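Local structure of succinate dehydrogenase subunit A (Mycolicibacterium smegmatis MC2 51, 6LUM) at residues Leu224-Arg229 with Leu511-Glu516; Thr480-Leu485 with Leu517-Val522. The protein is the FAD-containing flavoprotein subunit of succinate dehydrogenase and probably catalyses the oxidation of succinate to fumarate, passing the electrons on through the flavin. All coordinates share one frame; numbering follows the deposited sequence.

In the fold
Helix 503-527 is shared by both contacts and ties two parts of the flavoprotein together. In contact 1 its residues 511-516 meet helix 223-229, from the part of the chain that matches the FAD-binding family; in contact 2 the next turns, 517-522, lie against helix 472-488, a fellow member of the C-terminal flavoprotein region. Along the chain the order is 224-229, 480-485, 511-516, 517-522, so the segments of the two contacts alternate. Their centres are about 12 Å apart, on the same side of the chain's centre. Packing joins them directly: F228 meets V520, and L515 meets L485. The C-terminal helices are thereby connected to the FAD-binding part.

Contact 1. Residues Leu224-Arg229 with Leu511-Glu516; sequences LGIVFR and LGFLLE
R229 and E516 each set CG anti to their carbonyl carbon and then run out extended, which carries the guanidinium and the carboxylate to one spot between the helices. There they form a salt bridge, with NE of R229 as donor to OE2 of E516. The carboxylate oxygen lies at the edge of the guanidinium, near its plane, while the two flat groups stand at 90°. The modelled separation is very short, which carries little weight in a 2.84 Å map. OE1 of E516 lies near CG of R229 and 4.1 Å from CD2 of F228, at the edge of that ring. K556 makes a long, weak ion pair with OE2, so a second positive charge probably helps to stabilise the buried carboxylate. The pair joins a helix of the FAD-binding region to one of the C-terminal flavoprotein region, the axes of the two short segments 9.7 Å apart and crossing at 68°. G225 marks the close approach: its CA is 5.4 Å from CA of F513, and with no side chain in between it comes within 3.8 Å of CD1 of F513. NH1 of R229 comes to CE1 of F513 obliquely, the guanidinium plane turned 53° from the ring. On the other side of the F513 ring from R229, CG1 of I226 lies 4.4 Å from CZ, and its side chain is about 5 Å from the bound FAD.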
loop_
_atom_site.group_PDB
_atom_site.type_symbol
_atom_site.label_atom_id
_atom_site.label_comp_id
_atom_site.label_asym_id
_atom_site.label_seq_id
_atom_site.Cartn_x
_atom_site.Cartn_y
_atom_site.Cartn_z
ATOM N N LEU D 224 30.898 28.781 11.937
ATOM C CA LEU D 224 31.875 29.838 11.734
ATOM C C LEU D 224 33.200 29.487 12.390
ATOM O O LEU D 224 34.258 29.666 11.789
ATOM C CB LEU D 224 31.339 31.157 12.281
ATOM C CG LEU D 224 30.186 31.871 11.585
ATOM C CD1 LEU D 224 28.872 31.246 11.925
ATOM C CD2 LEU D 224 30.185 33.294 12.017
ATOM N N GLY D 225 33.165 28.971 13.616
ATOM C CA GLY D 225 34.400 28.616 14.291
ATOM C C GLY D 225 35.138 27.479 13.612
ATOM O O GLY D 225 36.363 27.505 13.500
ATOM N N ILE D 226 34.407 26.472 13.141
ATOM C CA ILE D 226 35.021 25.358 12.425
ATOM C C ILE D 226 35.688 25.853 11.151
ATOM O O ILE D 226 36.881 25.628 10.918
ATOM C CB ILE D 226 33.971 24.284 12.111
ATOM C CG1 ILE D 226 33.595 23.512 13.364
ATOM C CG2 ILE D 226 34.484 23.348 11.071
ATOM C CD1 ILE D 226 32.335 22.731 13.201
ATOM N N VAL D 227 34.919 26.533 10.301
ATOM C CA VAL D 227 35.454 27.028 9.042
ATOM C C VAL D 227 36.600 27.999 9.277
ATOM O O VAL D 227 37.519 28.090 8.463
ATOM C CB VAL D 227 34.310 27.653 8.228
ATOM C CG1 VAL D 227 34.833 28.564 7.155
ATOM C CG2 VAL D 227 33.459 26.561 7.629
ATOM N N PHE D 228 36.596 28.708 10.397
ATOM C CA PHE D 228 37.668 29.649 10.669
ATOM C C PHE D 228 38.914 28.959 11.188
ATOM O O PHE D 228 40.025 29.431 10.938
ATOM C CB PHE D 228 37.182 30.686 11.671
ATOM C CG PHE D 228 38.121 31.812 11.877
ATOM C CD1 PHE D 228 38.398 32.688 10.859
ATOM C CD2 PHE D 228 38.713 32.009 13.098
ATOM C CE1 PHE D 228 39.254 33.728 11.056
ATOM C CE2 PHE D 228 39.575 33.043 13.294
ATOM C CZ PHE D 228 39.845 33.903 12.276
ATOM N N ARG D 229 38.758 27.853 11.909
ATOM C CA ARG D 229 39.915 27.118 12.394
ATOM C C ARG D 229 40.574 26.305 11.296
ATOM O O ARG D 229 41.790 26.106 11.332
ATOM C CB ARG D 229 39.507 26.198 13.539
ATOM C CG ARG D 229 39.379 26.909 14.854
ATOM C CD ARG D 229 38.732 26.038 15.901
ATOM N NE ARG D 229 39.079 26.481 17.246
ATOM C CZ ARG D 229 38.528 26.004 18.355
ATOM N NH1 ARG D 229 37.600 25.069 18.283
ATOM N NH2 ARG D 229 38.908 26.461 19.536
ATOM N N LEU D 511 32.765 27.591 24.559
ATOM C CA LEU D 511 33.467 28.802 24.960
ATOM C C LEU D 511 34.696 29.041 24.096
ATOM O O LEU D 511 35.058 30.192 23.826
ATOM C CB LEU D 511 33.850 28.716 26.431
ATOM C CG LEU D 511 34.695 29.850 26.978
ATOM C CD1 LEU D 511 33.986 31.153 26.777
ATOM C CD2 LEU D 511 34.980 29.617 28.428
ATOM N N GLY D 512 35.350 27.970 23.651
ATOM C CA GLY D 512 36.459 28.149 22.716
ATOM C C GLY D 512 36.055 28.901 21.458
ATOM O O GLY D 512 36.705 29.879 21.054
ATOM N N PHE D 513 34.974 28.452 20.817
ATOM C CA PHE D 513 34.450 29.131 19.637
ATOM C C PHE D 513 34.074 30.571 19.940
ATOM O O PHE D 513 34.317 31.469 19.126
ATOM C CB PHE D 513 33.230 28.390 19.108
ATOM C CG PHE D 513 33.524 27.019 18.606
ATOM C CD1 PHE D 513 34.506 26.807 17.669
ATOM C CD2 PHE D 513 32.806 25.937 19.060
ATOM C CE1 PHE D 513 34.766 25.545 17.202
ATOM C CE2 PHE D 513 33.067 24.676 18.595
ATOM C CZ PHE D 513 34.048 24.481 17.667
ATOM N N LEU D 514 33.437 30.807 21.088
ATOM C CA LEU D 514 33.063 32.171 21.444
ATOM C C LEU D 514 34.280 33.075 21.495
ATOM O O LEU D 514 34.231 34.216 21.029
ATOM C CB LEU D 514 32.335 32.195 22.782
ATOM C CG LEU D 514 30.897 31.701 22.809
ATOM C CD1 LEU D 514 30.260 32.033 24.127
ATOM C CD2 LEU D 514 30.141 32.331 21.687
ATOM N N LEU D 515 35.388 32.586 22.048
ATOM C CA LEU D 515 36.580 33.426 22.141
ATOM C C LEU D 515 37.162 33.727 20.765
ATOM O O LEU D 515 37.542 34.875 20.480
ATOM C CB LEU D 515 37.625 32.761 23.027
ATOM C CG LEU D 515 37.356 32.772 24.525
ATOM C CD1 LEU D 515 38.216 31.741 25.172
ATOM C CD2 LEU D 515 37.640 34.125 25.106
ATOM N N GLU D 516 37.230 32.715 19.893
ATOM C CA GLU D 516 37.732 32.964 18.539
ATOM C C GLU D 516 36.899 34.012 17.815
ATOM O O GLU D 516 37.437 34.978 17.255
ATOM C CB GLU D 516 37.753 31.685 17.720
ATOM C CG GLU D 516 38.828 30.729 18.093
ATOM C CD GLU D 516 38.878 29.569 17.142
ATOM O OE1 GLU D 516 37.992 29.497 16.266
ATOM O OE2 GLU D 516 39.796 28.735 17.267
#

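Contact 2. Residues Thr480-Leu485 with Leu517-Val522; sequences TDIHAL and LAEVTV
Two antiparallel helices of the C-terminal flavoprotein region, 472-488 and 503-527, pack side by side here, the axes of the two short segments 10.2 Å apart and their directions 160° from each other. I482 carries the apolar part. Its CG1 stands anti to the carbonyl carbon and begins an extended chain (chi2 -177°) that takes CD1 across to helix 503-527, where it rests 3.6 Å from CB of A518 and 4.0 Å from CG2 of V522. Its other branch lies over the stem of E519, CG2 to CB 4.2 Å. Beside this apolar patch, H483 directs NE2 to OE1 of E519 in a weak hydrogen bond of 3.4 Å, fairly straight at 158°. The oxygen approaches the imidazole at its edge, and the carboxylate is turned nearly perpendicular to the ring. The firmer hold on E519 is the salt bridge from K486 to OE2; the carboxylate is thus gripped from helix 472-488 by two residues, and the nearby lysine would probably favour its charged form. Helix 451-465 flanks both partners, touching L485 through A457 and L458 and V522 through M462, whereas L517 and V520 face helix 223-229.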
loop_
_atom_site.group_PDB
_atom_site.type_symbol
_atom_site.label_atom_id
_atom_site.label_comp_id
_atom_site.label_asym_id
_atom_site.label_seq_id
_atom_site.Cartn_x
_atom_site.Cartn_y
_atom_site.Cartn_z
ATOM N N THR D 480 42.766 43.486 24.629
ATOM C CA THR D 480 43.561 43.013 25.761
ATOM C C THR D 480 42.745 42.084 26.651
ATOM O O THR D 480 43.257 41.066 27.135
ATOM C CB THR D 480 44.098 44.180 26.581
ATOM O OG1 THR D 480 43.044 44.718 27.383
ATOM C CG2 THR D 480 44.651 45.257 25.679
ATOM N N ASP D 481 41.472 42.416 26.872
ATOM C CA ASP D 481 40.610 41.551 27.671
ATOM C C ASP D 481 40.501 40.165 27.055
ATOM O O ASP D 481 40.601 39.153 27.755
ATOM C CB ASP D 481 39.225 42.174 27.815
ATOM C CG ASP D 481 39.211 43.352 28.758
ATOM O OD1 ASP D 481 40.300 43.773 29.198
ATOM O OD2 ASP D 481 38.111 43.859 29.060
ATOM N N ILE D 482 40.289 40.098 25.742
ATOM C CA ILE D 482 40.111 38.803 25.098
ATOM C C ILE D 482 41.405 38.015 25.100
ATOM O O ILE D 482 41.385 36.789 25.214
ATOM C CB ILE D 482 39.560 38.987 23.678
ATOM C CG1 ILE D 482 38.141 39.521 23.745
ATOM C CG2 ILE D 482 39.537 37.684 22.945
ATOM C CD1 ILE D 482 37.508 39.653 22.420
ATOM N N HIS D 483 42.552 38.681 25.009
ATOM C CA HIS D 483 43.803 37.935 25.091
ATOM C C HIS D 483 44.020 37.373 26.492
ATOM O O HIS D 483 44.461 36.226 26.652
ATOM C CB HIS D 483 44.967 38.819 24.664
ATOM C CG HIS D 483 45.075 38.985 23.182
ATOM N ND1 HIS D 483 45.814 39.988 22.596
ATOM C CD2 HIS D 483 44.533 38.275 22.166
ATOM C CE1 HIS D 483 45.722 39.887 21.283
ATOM N NE2 HIS D 483 44.951 38.856 20.996
ATOM N N ALA D 484 43.702 38.159 27.521
ATOM C CA ALA D 484 43.774 37.642 28.884
ATOM C C ALA D 484 42.865 36.435 29.069
ATOM O O ALA D 484 43.268 35.425 29.652
ATOM C CB ALA D 484 43.412 38.739 29.880
ATOM N N LEU D 485 41.630 36.517 28.582
ATOM C CA LEU D 485 40.732 35.380 28.733
ATOM C C LEU D 485 41.186 34.196 27.896
ATOM O O LEU D 485 40.919 33.051 28.258
ATOM C CB LEU D 485 39.307 35.770 28.369
ATOM C CG LEU D 485 38.765 36.987 29.101
ATOM C CD1 LEU D 485 37.535 37.498 28.410
ATOM C CD2 LEU D 485 38.464 36.658 30.535
ATOM N N LEU D 517 35.581 33.822 17.797
ATOM C CA LEU D 517 34.718 34.748 17.077
ATOM C C LEU D 517 34.752 36.138 17.685
ATOM O O LEU D 517 34.649 37.133 16.961
ATOM C CB LEU D 517 33.294 34.217 17.048
ATOM C CG LEU D 517 33.179 32.849 16.399
ATOM C CD1 LEU D 517 31.746 32.407 16.364
ATOM C CD2 LEU D 517 33.755 32.900 15.013
ATOM N N ALA D 518 34.908 36.236 19.002
ATOM C CA ALA D 518 35.018 37.549 19.612
ATOM C C ALA D 518 36.247 38.284 19.109
ATOM O O ALA D 518 36.178 39.477 18.790
ATOM C CB ALA D 518 35.054 37.411 21.125
ATOM N N GLU D 519 37.383 37.595 19.020
ATOM C CA GLU D 519 38.569 38.295 18.534
ATOM C C GLU D 519 38.431 38.674 17.069
ATOM O O GLU D 519 38.892 39.745 16.663
ATOM C CB GLU D 519 39.825 37.464 18.739
ATOM C CG GLU D 519 41.058 38.333 18.860
ATOM C CD GLU D 519 42.350 37.549 18.774
ATOM O OE1 GLU D 519 43.306 38.042 18.139
ATOM O OE2 GLU D 519 42.416 36.441 19.342
ATOM N N VAL D 520 37.808 37.815 16.258
ATOM C CA VAL D 520 37.574 38.165 14.855
ATOM C C VAL D 520 36.754 39.440 14.753
ATOM O O VAL D 520 37.091 40.362 13.999
ATOM C CB VAL D 520 36.878 37.016 14.114
ATOM C CG1 VAL D 520 36.647 37.400 12.691
ATOM C CG2 VAL D 520 37.702 35.795 14.187
ATOM N N THR D 521 35.651 39.502 15.498
ATOM C CA THR D 521 34.799 40.683 15.473
ATOM C C THR D 521 35.570 41.924 15.883
ATOM O O THR D 521 35.458 42.974 15.245
ATOM C CB THR D 521 33.599 40.484 16.390
ATOM O OG1 THR D 521 32.779 39.434 15.878
ATOM C CG2 THR D 521 32.790 41.745 16.468
ATOM N N VAL D 522 36.369 41.824 16.943
ATOM C CA VAL D 522 37.036 43.019 17.447
ATOM C C VAL D 522 38.098 43.507 16.470
ATOM O O VAL D 522 38.230 44.713 16.245
ATOM C CB VAL D 522 37.624 42.763 18.841
ATOM C CG1 VAL D 522 38.488 43.919 19.249
ATOM C CG2 VAL D 522 36.514 42.574 19.838
#